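Local coordinates for glyoxalase family protein (Bacillus cereus, PDB 1ZSW), which is of unknown function but binds a zinc ion and belongs to the glyoxalase/bleomycin resistance protein/dioxygenase (vicinal oxygen chelate) superfamily, at residues Ala41-His46 against Pro334-Lys338; Ser67-Leu71 against Asn331-Ile335; Gly106-Pro110 against His176-Gly182; Tyr135-Leu141 against Val152-Ser156. All coordinates share one frame; numbering follows the deposited sequence. Where two conformers were deposited one is given.

Interaction 1: Ala41-His46 against Pro334-Lys338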
loop_
_atom_site.group_PDB
_atom_site.type_symbol
_atom_site.label_atom_id
_atom_site.label_comp_id
_atom_site.label_asym_id
_atom_site.label_seq_id
_atom_site.Cartn_x
_atom_site.Cartn_y
_atom_site.Cartn_z
ATOM N N ALA A 41 -11.241 11.295 9.976
ATOM C CA ALA A 41 -11.430 9.859 10.150
ATOM C C ALA A 41 -12.862 9.403 9.916
ATOM O O ALA A 41 -13.058 8.333 9.359
ATOM C CB ALA A 41 -10.931 9.392 11.536
ATOM N N ASN A 42 -13.852 10.185 10.348
ATOM C CA ASN A 42 -15.257 9.799 10.110
ATOM C C ASN A 42 -15.560 9.611 8.622
ATOM O O ASN A 42 -16.143 8.603 8.229
ATOM C CB ASN A 42 -16.238 10.813 10.725
ATOM C CG ASN A 42 -16.169 10.856 12.254
ATOM O OD1 ASN A 42 -15.706 9.927 12.889
ATOM N ND2 ASN A 42 -16.625 11.958 12.836
ATOM N N GLU A 43 -15.121 10.555 7.793
ATOM C CA GLU A 43 -15.378 10.497 6.349
ATOM C C GLU A 43 -14.507 9.420 5.689
ATOM O O GLU A 43 -14.931 8.746 4.748
ATOM C CB GLU A 43 -15.141 11.872 5.717
ATOM C CG GLU A 43 -16.138 12.927 6.211
ATOM C CD GLU A 43 -15.705 14.352 5.925
ATOM O OE1 GLU A 43 -14.534 14.573 5.544
ATOM O OE2 GLU A 43 -16.543 15.268 6.103
ATOM N N ASN A 44 -13.297 9.253 6.222
ATOM C CA ASN A 44 -12.372 8.247 5.710
ATOM C C ASN A 44 -12.905 6.846 5.965
ATOM O O ASN A 44 -12.972 6.019 5.065
ATOM C CB ASN A 44 -10.983 8.461 6.346
ATOM C CG ASN A 44 -9.963 7.465 5.833
ATOM O OD1 ASN A 44 -9.467 7.581 4.707
ATOM N ND2 ASN A 44 -9.647 6.489 6.654
ATOM N N ASN A 45 -13.370 6.618 7.197
ATOM C CA ASN A 45 -14.000 5.365 7.565
ATOM C C ASN A 45 -15.230 5.068 6.705
ATOM O O ASN A 45 -15.379 3.959 6.231
ATOM C CB ASN A 45 -14.360 5.398 9.061
ATOM C CG ASN A 45 -15.059 4.120 9.548
ATOM O OD1 ASN A 45 -16.251 4.155 9.890
ATOM N ND2 ASN A 45 -14.333 3.007 9.587
ATOM N N HIS A 46 -16.068 6.076 6.471
ATOM C CA HIS A 46 -17.237 5.837 5.670
ATOM C C HIS A 46 -16.816 5.392 4.263
ATOM O O HIS A 46 -17.327 4.412 3.730
ATOM C CB HIS A 46 -18.156 7.055 5.605
ATOM C CG HIS A 46 -19.346 6.819 4.730
ATOM N ND1 HIS A 46 -20.404 6.024 5.120
ATOM C CD2 HIS A 46 -19.615 7.219 3.462
ATOM C CE1 HIS A 46 -21.284 5.960 4.133
ATOM N NE2 HIS A 46 -20.832 6.680 3.121
ATOM N N PRO A 334 -14.357 9.768 19.333
ATOM C CA PRO A 334 -14.777 8.484 18.771
ATOM C C PRO A 334 -15.046 8.590 17.267
ATOM O O PRO A 334 -15.429 9.655 16.779
ATOM C CB PRO A 334 -16.073 8.167 19.526
ATOM C CG PRO A 334 -16.516 9.461 20.122
ATOM C CD PRO A 334 -15.290 10.264 20.366
ATOM N N ILE A 335 -14.827 7.506 16.535
ATOM C CA ILE A 335 -15.129 7.525 15.110
ATOM C C ILE A 335 -16.608 7.228 14.930
ATOM O O ILE A 335 -17.097 6.184 15.351
ATOM C CB ILE A 335 -14.213 6.585 14.311
ATOM C CG1 ILE A 335 -12.831 7.235 14.195
ATOM C CG2 ILE A 335 -14.801 6.284 12.918
ATOM C CD1 ILE A 335 -11.730 6.278 13.968
ATOM N N GLU A 336 -17.316 8.179 14.337
ATOM C CA GLU A 336 -18.761 8.098 14.203
ATOM C C GLU A 336 -19.154 7.389 12.918
ATOM O O GLU A 336 -18.709 7.777 11.840
ATOM C CB GLU A 336 -19.365 9.503 14.224
ATOM C CG GLU A 336 -19.165 10.252 15.538
ATOM C CD GLU A 336 -19.488 11.732 15.421
ATOM O OE1 GLU A 336 -18.633 12.561 15.814
ATOM O OE2 GLU A 336 -20.588 12.069 14.922
ATOM N N GLU A 337 -19.991 6.359 13.043
ATOM C CA GLU A 337 -20.521 5.629 11.896
ATOM C C GLU A 337 -21.677 6.395 11.273
ATOM O O GLU A 337 -22.679 6.668 11.939
ATOM C CB GLU A 337 -20.985 4.229 12.304
ATOM C CG GLU A 337 -19.861 3.305 12.784
ATOM C CD GLU A 337 -18.934 2.839 11.660
ATOM O OE1 GLU A 337 -19.348 2.861 10.484
ATOM O OE2 GLU A 337 -17.790 2.438 11.966
ATOM N N LYS A 338 -21.530 6.754 9.998
ATOM C CA LYS A 338 -22.561 7.508 9.286
ATOM C C LYS A 338 -23.290 6.640 8.256
ATOM O O LYS A 338 -22.992 5.450 8.080
ATOM C CB LYS A 338 -21.978 8.785 8.650
ATOM C CG LYS A 338 -21.161 8.585 7.376
ATOM C CD LYS A 338 -20.300 9.817 7.055
ATOM C CE LYS A 338 -20.272 10.103 5.547
ATOM N NZ LYS A 338 -19.112 10.946 5.105
ATOM O OXT LYS A 338 -24.213 7.105 7.583
HETATM O O HOH W 1 -17.606 6.709 9.587
HETATM O O HOH W 2 -17.064 9.641 3.148
#
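With CG opposite its own carbonyl carbon (chi1 -65°), Asn-42 leans its amide off helix 41-51 toward Glu-336 in the C-terminal tail, whereas His-46 puts CG opposite its backbone N (chi1 178°) and so turns a ring face to Lys-338. These settings place the groups at the two ends of the contact. At the first, OD1 of Asn-42 accepts the backbone N-H of Glu-336, 2.8 Å from N to OD1. The bond is fairly straight at the hydrogen (158°), but the donor stands well above the carbonyl plane of the amide. The same OD1 lies 3.3 Å from CA of Ile-335, and Ile-335 CG1 packs on CB of Ala-41 at 3.9 Å. At the second end, the Lys-338 chain passes over one face of the His-46 ring, the two side chains at about a right angle, with CE 3.8 Å from the ring centroid in a CH-pi contact. The ammonium group carries on past the ring to CG of Glu-43, and a water accepts from NZ of Lys-338 while donating to the backbone O of Glu-43. Between the ends a second water sits 2.8 Å from O of Asn-42 and 2.7 Å from O of Glu-336. The carboxylate of Glu-337 lies beside Asn-45, but its strongest partner is Lys-49, through a salt bridge to OE1. This is a solvent-facing contact, in which the extreme C-terminus is laid along the helix between strands 31-38 and 55-62, at the start of the beta-alpha-beta-beta-beta order characteristic of the glyoxalase family fold.

Interaction 2: Ser67-Leu71 against Asn331-Ile335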
loop_
_atom_site.group_PDB
_atom_site.type_symbol
_atom_site.label_atom_id
_atom_site.label_comp_id
_atom_site.label_asym_id
_atom_site.label_seq_id
_atom_site.Cartn_x
_atom_site.Cartn_y
_atom_site.Cartn_z
ATOM N N SER A 67 -1.135 10.855 19.566
ATOM C CA SER A 67 -2.273 11.786 19.503
ATOM C C SER A 67 -3.056 11.676 18.178
ATOM O O SER A 67 -4.148 12.259 18.022
ATOM C CB SER A 67 -1.800 13.225 19.701
ATOM O OG SER A 67 -1.103 13.703 18.567
ATOM N N MET A 68 -2.505 10.900 17.243
ATOM C CA MET A 68 -3.018 10.827 15.893
ATOM C C MET A 68 -3.603 9.449 15.625
ATOM O O MET A 68 -2.906 8.474 15.829
ATOM C CB MET A 68 -1.811 11.056 14.974
ATOM C CG MET A 68 -2.059 10.979 13.533
ATOM S SD MET A 68 -0.517 11.306 12.663
ATOM C CE MET A 68 0.085 12.852 13.379
ATOM N N TYR A 69 -4.855 9.366 15.135
ATOM C CA TYR A 69 -5.412 8.075 14.704
ATOM C C TYR A 69 -4.607 7.508 13.548
ATOM O O TYR A 69 -4.115 8.247 12.682
ATOM C CB TYR A 69 -6.855 8.204 14.229
ATOM C CG TYR A 69 -7.979 8.040 15.264
ATOM C CD1 TYR A 69 -8.904 9.054 15.473
ATOM C CD2 TYR A 69 -8.123 6.856 15.983
ATOM C CE1 TYR A 69 -9.949 8.898 16.389
ATOM C CE2 TYR A 69 -9.163 6.691 16.908
ATOM C CZ TYR A 69 -10.074 7.706 17.087
ATOM O OH TYR A 69 -11.100 7.541 18.004
ATOM N N HIS A 70 -4.494 6.187 13.545
ATOM C CA HIS A 70 -3.955 5.423 12.447
ATOM C C HIS A 70 -4.968 4.297 12.180
ATOM O O HIS A 70 -5.188 3.418 13.009
ATOM C CB HIS A 70 -2.538 4.891 12.767
ATOM C CG HIS A 70 -1.812 4.331 11.590
ATOM N ND1 HIS A 70 -0.651 3.589 11.713
ATOM C CD2 HIS A 70 -2.095 4.373 10.262
ATOM C CE1 HIS A 70 -0.232 3.233 10.509
ATOM N NE2 HIS A 70 -1.096 3.683 9.615
ATOM N N LEU A 71 -5.636 4.343 11.023
ATOM C CA LEU A 71 -6.674 3.382 10.692
ATOM C C LEU A 71 -6.247 2.474 9.533
ATOM O O LEU A 71 -5.688 2.962 8.528
ATOM C CB LEU A 71 -7.961 4.135 10.284
ATOM C CG LEU A 71 -8.425 5.307 11.155
ATOM C CD1 LEU A 71 -9.711 5.791 10.567
ATOM C CD2 LEU A 71 -8.648 4.859 12.606
ATOM N N ASN A 331 -7.795 12.011 24.696
ATOM C CA ASN A 331 -7.485 12.980 23.639
ATOM C C ASN A 331 -8.074 12.626 22.256
ATOM O O ASN A 331 -7.915 13.386 21.299
ATOM C CB ASN A 331 -5.971 13.181 23.520
ATOM C CG ASN A 331 -5.603 14.464 22.787
ATOM O OD1 ASN A 331 -5.769 15.566 23.318
ATOM N ND2 ASN A 331 -5.093 14.326 21.566
ATOM N N LEU A 332 -8.781 11.504 22.155
ATOM C CA LEU A 332 -9.341 11.083 20.865
ATOM C C LEU A 332 -10.864 11.148 20.821
ATOM O O LEU A 332 -11.540 10.707 21.753
ATOM C CB LEU A 332 -8.892 9.659 20.515
ATOM C CG LEU A 332 -7.389 9.400 20.395
ATOM C CD1 LEU A 332 -7.104 7.917 20.594
ATOM C CD2 LEU A 332 -6.827 9.894 19.071
ATOM N N ALA A 333 -11.396 11.688 19.728
ATOM C CA ALA A 333 -12.837 11.676 19.480
ATOM C C ALA A 333 -13.216 10.332 18.895
ATOM O O ALA A 333 -12.486 9.798 18.052
ATOM C CB ALA A 333 -13.219 12.773 18.528
ATOM N N PRO A 334 -14.357 9.768 19.333
ATOM C CA PRO A 334 -14.777 8.484 18.771
ATOM C C PRO A 334 -15.046 8.590 17.267
ATOM O O PRO A 334 -15.429 9.655 16.779
ATOM C CB PRO A 334 -16.073 8.167 19.526
ATOM C CG PRO A 334 -16.516 9.461 20.122
ATOM C CD PRO A 334 -15.290 10.264 20.366
ATOM N N ILE A 335 -14.827 7.506 16.535
ATOM C CA ILE A 335 -15.129 7.525 15.110
ATOM C C ILE A 335 -16.608 7.228 14.930
ATOM O O ILE A 335 -17.097 6.184 15.351
ATOM C CB ILE A 335 -14.213 6.585 14.311
ATOM C CG1 ILE A 335 -12.831 7.235 14.195
ATOM C CG2 ILE A 335 -14.801 6.284 12.918
ATOM C CD1 ILE A 335 -11.730 6.278 13.968
#
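Tyr-69 supplies the hydrogen bond of this contact: its OH donates to the backbone O of Ala-333, 2.6 Å away. The donor sits above the plane of that carbonyl, while the acceptor lies in the plane of the phenol at its edge, so the ring is approached end-on by the tail. A single bond of this kind pins the far end of the tyrosine to the extended chain.

The CH-pi contacts come next, one on each face of the same ring. CD2 of Leu-332 stands over the centre of one face, 4.2 Å from the centroid and 7° off the normal. Over the opposite face, CD1 of Ile-335 is nearer, 3.8 Å from the centroid. Leu-332 and Ile-335 thus hold the phenol between them, as two methyl groups with the ring in the middle. In fold terms, strand 69-74 lies next to the edge strand 55-62 of the sheet that carries the zinc ligands, and the tail after helix 325-330 runs alongside residues 67-71, their end-to-end directions 20° apart.

Apolar packing completes the interface. Leu-71 and Ile-335 meet end to end through their terminal methyls, CD2 to CD1 at 3.7 Å, and both also touch Met-59 of the edge strand. Farther along, the backbone O of Ser-67 faces CD2 of Leu-332 at 3.7 Å.

On the polar side, the Ser-67 hydroxyl is held by Asp-65.

Interaction 3: Gly106-Pro110 against His176-Gly182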
loop_
_atom_site.group_PDB
_atom_site.type_symbol
_atom_site.label_atom_id
_atom_site.label_comp_id
_atom_site.label_asym_id
_atom_site.label_seq_id
_atom_site.Cartn_x
_atom_site.Cartn_y
_atom_site.Cartn_z
ATOM N N GLY A 106 -3.535 1.063 -7.204
ATOM C CA GLY A 106 -4.288 0.058 -7.960
ATOM C C GLY A 106 -4.881 -0.990 -7.025
ATOM O O GLY A 106 -4.193 -1.481 -6.128
ATOM N N LEU A 107 -6.139 -1.355 -7.244
ATOM C CA LEU A 107 -6.828 -2.348 -6.379
ATOM C C LEU A 107 -7.433 -3.405 -7.304
ATOM O O LEU A 107 -8.165 -3.049 -8.246
ATOM C CB LEU A 107 -7.930 -1.668 -5.572
ATOM C CG LEU A 107 -7.486 -0.587 -4.581
ATOM C CD1 LEU A 107 -8.684 0.123 -3.967
ATOM C CD2 LEU A 107 -6.626 -1.257 -3.525
ATOM N N LEU A 108 -7.119 -4.672 -7.062
ATOM C CA LEU A 108 -7.593 -5.759 -7.945
ATOM C C LEU A 108 -9.043 -6.119 -7.624
ATOM O O LEU A 108 -9.422 -6.201 -6.463
ATOM C CB LEU A 108 -6.708 -6.995 -7.777
ATOM C CG LEU A 108 -5.257 -6.788 -8.220
ATOM C CD1 LEU A 108 -4.327 -7.888 -7.740
ATOM C CD2 LEU A 108 -5.212 -6.697 -9.767
ATOM N N VAL A 109 -9.843 -6.308 -8.683
ATOM C CA VAL A 109 -11.194 -6.881 -8.583
ATOM C C VAL A 109 -11.273 -8.056 -9.529
ATOM O O VAL A 109 -10.512 -8.130 -10.482
ATOM C CB VAL A 109 -12.321 -5.866 -8.845
ATOM C CG1 VAL A 109 -12.298 -4.785 -7.792
ATOM C CG2 VAL A 109 -12.244 -5.233 -10.288
ATOM N N PRO A 110 -12.143 -9.040 -9.228
ATOM C CA PRO A 110 -12.053 -10.294 -9.983
ATOM C C PRO A 110 -12.349 -10.241 -11.489
ATOM O O PRO A 110 -11.678 -10.920 -12.227
ATOM C CB PRO A 110 -13.047 -11.198 -9.250
ATOM C CG PRO A 110 -13.148 -10.582 -7.838
ATOM C CD PRO A 110 -13.105 -9.117 -8.121
ATOM N N HIS A 176 -17.312 -9.534 -6.104
ATOM C CA HIS A 176 -16.905 -8.222 -6.630
ATOM C C HIS A 176 -16.005 -7.454 -5.667
ATOM O O HIS A 176 -15.635 -6.320 -5.942
ATOM C CB HIS A 176 -18.106 -7.348 -6.954
ATOM C CG HIS A 176 -19.014 -7.946 -7.982
ATOM N ND1 HIS A 176 -18.540 -8.586 -9.110
ATOM C CD2 HIS A 176 -20.365 -8.034 -8.035
ATOM C CE1 HIS A 176 -19.566 -9.043 -9.817
ATOM N NE2 HIS A 176 -20.682 -8.697 -9.195
ATOM N N GLN A 177 -15.699 -8.049 -4.524
ATOM C CA GLN A 177 -14.917 -7.309 -3.526
ATOM C C GLN A 177 -13.535 -7.014 -4.073
ATOM O O GLN A 177 -12.935 -7.831 -4.796
ATOM C CB GLN A 177 -14.743 -8.113 -2.229
ATOM C CG GLN A 177 -15.971 -7.992 -1.331
ATOM C CD GLN A 177 -15.833 -8.742 -0.014
ATOM O OE1 GLN A 177 -14.746 -8.846 0.559
ATOM N NE2 GLN A 177 -16.957 -9.287 0.472
ATOM N N ILE A 178 -13.034 -5.881 -3.617
ATOM C CA ILE A 178 -11.613 -5.567 -3.775
ATOM C C ILE A 178 -10.793 -6.703 -3.179
ATOM O O ILE A 178 -11.030 -7.109 -2.019
ATOM C CB ILE A 178 -11.288 -4.218 -3.108
ATOM C CG1 ILE A 178 -11.868 -3.076 -3.973
ATOM C CG2 ILE A 178 -9.764 -4.045 -3.028
ATOM C CD1 ILE A 178 -12.099 -1.822 -3.230
ATOM N N GLN A 179 -9.827 -7.218 -3.939
ATOM C CA GLN A 179 -9.012 -8.352 -3.475
ATOM C C GLN A 179 -7.815 -7.910 -2.659
ATOM O O GLN A 179 -7.542 -8.460 -1.575
ATOM C CB GLN A 179 -8.572 -9.245 -4.625
ATOM C CG GLN A 179 -9.771 -9.774 -5.409
ATOM C CD GLN A 179 -9.339 -10.296 -6.716
ATOM O OE1 GLN A 179 -9.413 -9.593 -7.721
ATOM N NE2 GLN A 179 -8.822 -11.509 -6.716
ATOM N N GLY A 180 -7.114 -6.901 -3.168
ATOM C CA GLY A 180 -5.947 -6.342 -2.501
ATOM C C GLY A 180 -5.280 -5.468 -3.545
ATOM O O GLY A 180 -5.896 -5.146 -4.582
ATOM N N MET A 181 -4.032 -5.111 -3.274
ATOM C CA MET A 181 -3.303 -4.150 -4.114
ATOM C C MET A 181 -2.825 -4.766 -5.387
ATOM O O MET A 181 -2.315 -5.881 -5.399
ATOM C CB MET A 181 -2.075 -3.602 -3.355
ATOM C CG MET A 181 -2.538 -2.828 -2.131
ATOM S SD MET A 181 -1.131 -2.505 -0.983
ATOM C CE MET A 181 -0.337 -1.336 -2.018
ATOM N N GLY A 182 -2.903 -3.960 -6.454
ATOM C CA GLY A 182 -2.226 -4.286 -7.726
ATOM C C GLY A 182 -1.179 -3.222 -8.045
ATOM O O GLY A 182 -0.343 -2.907 -7.195
#
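The carboxamide of Gln-179 comes over one face of the Val-109 to Pro-110 peptide, with OE1 almost straight above the carbonyl carbon: OE1 to Val-109 C is 3.0 Å. Beyond it, CD of Gln-179 lies 4.0 Å from CG of the Pro-110 ring, whose CD meets the backbone O of Gln-177 at 3.6 Å. The hydroxyl of Ser-156 lies within bonding distance of both OE1 and O of Val-109, and with a single proton must share it or favour one. The imidazole of His-176 stacks on Tyr-117 and bonds Ser-114 through ND1.

Three backbone hydrogen bonds join the segments. Gln-179 N gives to Leu-108 O at 2.8 Å, nearly straight (177°), Leu-108 N gives to Gly-180 O at 2.8 Å, and Gly-182 N gives to Gly-106 O. On the side of the sheet away from Gln-179, CG2 of Ile-178 packs on CB of Leu-107 at 3.9 Å, and its CG1 lies 4.2 Å from CG1 of Val-109. The short segments 106-109 and 180-182 run 116° apart.

Met-181, in a non-hydrogen-bonded pair with Leu-107, turns its side chain the other way, to about 5 Å from that of the zinc ligand His-33. Such antiparallel pairing of two strands, each followed by a helix (112-124 and 191-201), is consistent with the joined modules of the vicinal oxygen chelate fold.

Interaction 4: Tyr135-Leu141 against Val152-Ser156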
loop_
_atom_site.group_PDB
_atom_site.type_symbol
_atom_site.label_atom_id
_atom_site.label_comp_id
_atom_site.label_asym_id
_atom_site.label_seq_id
_atom_site.Cartn_x
_atom_site.Cartn_y
_atom_site.Cartn_z
ATOM N N TYR A 135 -5.534 0.334 -17.659
ATOM C CA TYR A 135 -4.442 0.876 -16.852
ATOM C C TYR A 135 -3.392 -0.198 -16.713
ATOM O O TYR A 135 -3.703 -1.298 -16.319
ATOM C CB TYR A 135 -4.939 1.360 -15.478
ATOM C CG TYR A 135 -3.815 1.983 -14.703
ATOM C CD1 TYR A 135 -2.966 1.189 -13.933
ATOM C CD2 TYR A 135 -3.602 3.358 -14.741
ATOM C CE1 TYR A 135 -1.897 1.755 -13.241
ATOM C CE2 TYR A 135 -2.527 3.947 -14.064
ATOM C CZ TYR A 135 -1.695 3.116 -13.289
ATOM O OH TYR A 135 -0.615 3.663 -12.610
ATOM N N ALA A 136 -2.146 0.115 -17.085
ATOM C CA ALA A 136 -1.062 -0.857 -17.095
ATOM C C ALA A 136 -1.456 -2.199 -17.711
ATOM O O ALA A 136 -1.218 -3.276 -17.142
ATOM C CB ALA A 136 -0.503 -1.057 -15.656
ATOM N N ASN A 137 -2.118 -2.115 -18.872
ATOM C CA ASN A 137 -2.481 -3.290 -19.650
ATOM C C ASN A 137 -3.575 -4.182 -19.060
ATOM O O ASN A 137 -3.710 -5.338 -19.444
ATOM C CB ASN A 137 -1.231 -4.084 -20.026
ATOM C CG ASN A 137 -0.273 -3.267 -20.905
ATOM O OD1 ASN A 137 -0.680 -2.715 -21.926
ATOM N ND2 ASN A 137 0.984 -3.182 -20.501
ATOM N N ARG A 138 -4.369 -3.624 -18.150
ATOM C CA ARG A 138 -5.500 -4.330 -17.575
ATOM C C ARG A 138 -6.764 -3.506 -17.713
ATOM O O ARG A 138 -6.724 -2.284 -17.605
ATOM C CB ARG A 138 -5.244 -4.610 -16.075
ATOM C CG ARG A 138 -4.046 -5.480 -15.844
ATOM C CD ARG A 138 -3.969 -6.000 -14.378
ATOM N NE ARG A 138 -2.737 -6.773 -14.221
ATOM C CZ ARG A 138 -1.542 -6.201 -14.057
ATOM N NH1 ARG A 138 -1.466 -4.884 -14.013
ATOM N NH2 ARG A 138 -0.444 -6.943 -13.925
ATOM N N PRO A 139 -7.938 -4.165 -17.929
ATOM C CA PRO A 139 -9.176 -3.409 -17.870
ATOM C C PRO A 139 -9.315 -2.735 -16.509
ATOM O O PRO A 139 -8.959 -3.327 -15.506
ATOM C CB PRO A 139 -10.277 -4.476 -18.084
ATOM C CG PRO A 139 -9.574 -5.681 -18.580
ATOM C CD PRO A 139 -8.137 -5.595 -18.216
ATOM N N ALA A 140 -9.792 -1.508 -16.494
ATOM C CA ALA A 140 -9.708 -0.658 -15.304
ATOM C C ALA A 140 -10.831 0.364 -15.178
ATOM O O ALA A 140 -11.492 0.731 -16.184
ATOM C CB ALA A 140 -8.351 0.070 -15.324
ATOM N N LEU A 141 -11.022 0.868 -13.953
ATOM C CA LEU A 141 -11.906 1.977 -13.687
ATOM C C LEU A 141 -11.241 2.876 -12.689
ATOM O O LEU A 141 -10.987 2.447 -11.553
ATOM C CB LEU A 141 -13.261 1.477 -13.126
ATOM C CG LEU A 141 -14.389 2.453 -12.812
ATOM C CD1 LEU A 141 -14.994 3.119 -14.077
ATOM C CD2 LEU A 141 -15.504 1.721 -12.031
ATOM N N VAL A 152 -7.403 3.141 -8.693
ATOM C CA VAL A 152 -7.866 2.517 -9.928
ATOM C C VAL A 152 -8.201 1.056 -9.677
ATOM O O VAL A 152 -7.389 0.306 -9.108
ATOM C CB VAL A 152 -6.847 2.713 -11.096
ATOM C CG1 VAL A 152 -5.490 2.050 -10.804
ATOM C CG2 VAL A 152 -7.411 2.119 -12.419
ATOM N N LEU A 153 -9.417 0.659 -10.066
ATOM C CA LEU A 153 -9.778 -0.735 -10.011
ATOM C C LEU A 153 -9.251 -1.475 -11.238
ATOM O O LEU A 153 -9.338 -0.951 -12.374
ATOM C CB LEU A 153 -11.292 -0.899 -9.899
ATOM C CG LEU A 153 -12.006 -0.214 -8.765
ATOM C CD1 LEU A 153 -13.493 -0.471 -8.891
ATOM C CD2 LEU A 153 -11.511 -0.759 -7.396
ATOM N N LEU A 154 -8.693 -2.646 -11.022
ATOM C CA LEU A 154 -7.977 -3.378 -12.078
ATOM C C LEU A 154 -8.450 -4.827 -12.121
ATOM O O LEU A 154 -8.541 -5.503 -11.091
ATOM C CB LEU A 154 -6.483 -3.378 -11.792
ATOM C CG LEU A 154 -5.747 -2.048 -11.619
ATOM C CD1 LEU A 154 -4.333 -2.327 -10.997
ATOM C CD2 LEU A 154 -5.690 -1.284 -12.968
ATOM N N VAL A 155 -8.749 -5.332 -13.302
ATOM C CA VAL A 155 -9.239 -6.693 -13.390
ATOM C C VAL A 155 -8.165 -7.717 -13.230
ATOM O O VAL A 155 -7.170 -7.710 -13.954
ATOM C CB VAL A 155 -10.078 -6.948 -14.672
ATOM C CG1 VAL A 155 -10.399 -8.422 -14.782
ATOM C CG2 VAL A 155 -11.327 -6.106 -14.611
ATOM N N SER A 156 -8.406 -8.621 -12.276
ATOM C CA SER A 156 -7.466 -9.656 -11.901
ATOM C C SER A 156 -7.697 -10.993 -12.590
ATOM O O SER A 156 -6.789 -11.805 -12.647
ATOM C CB SER A 156 -7.490 -9.875 -10.384
ATOM O OG SER A 156 -8.658 -10.598 -9.975
#
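Tyr-135 and Val-152 meet at about a right angle, CG1 of the valine standing over one ring face toward its rim, 4.2 Å from the centroid in a CH-pi contact. CG of the tyrosine is anti to its backbone N (chi1 -177°), which lays the ring against the neighbouring strand; CB already points that way. CD2 of Leu-154 comes in obliquely beside it, 3.7 Å from Tyr-135 CB, and also reaches the methyl of Ala-140, where CB to Leu-154 CD2 is 3.8 Å. Val-152 CG2 closes on the same methyl at 3.7 Å. On the other face of the sheet Leu-141 and Leu-153 lie side by side, and Pro-139 crosses Val-155 at about a right angle.

The backbone sets this alternation. Leu-141 and Leu-153 form a hydrogen-bonded antiparallel pair, 2.9 Å from Leu-141 N to Leu-153 O, and Val-155 N bonds Pro-139 O at 3.0 Å. A type I' turn from Tyr-135 to Arg-138 links strand 133-135 to its antiparallel partner 138-144; Tyr-135 OH bonds Glu-185, and Arg-138 forms a salt bridge with Glu-226. Strand 150-155 of the hairpin pairs in parallel with strand 101-109, with Leu-153 and Val-155 packed under helix 112-124 and Leu-154 against strand 180-188.

Overall arrangement
The four contacts fall into two groups. Interactions 1 and 2 share Pro-334 and Ile-335 of the C-terminal tail; their centres are 11 Å apart, and they touch where Ala-41 CB meets Leu-71 CD1 at 3.9 Å. Interactions 3 and 4, with centres 9 Å apart, lie in the sheet of strands 101-109, 150-155 and 180-188: Leu-107 N is 2.8 Å from Val-152 O, and Gln-179 OE1 is 2.6 Å from Ser-156 OG. Interactions 2 and 4 are on opposite sides of the chain's centre, 34 Å between centres. The zinc ion, bound by His-33, His-246 and Glu-294, lies about 10 Å from the side chain of Met-181 in interaction 3 and about 13 Å from that of Leu-71 in interaction 2.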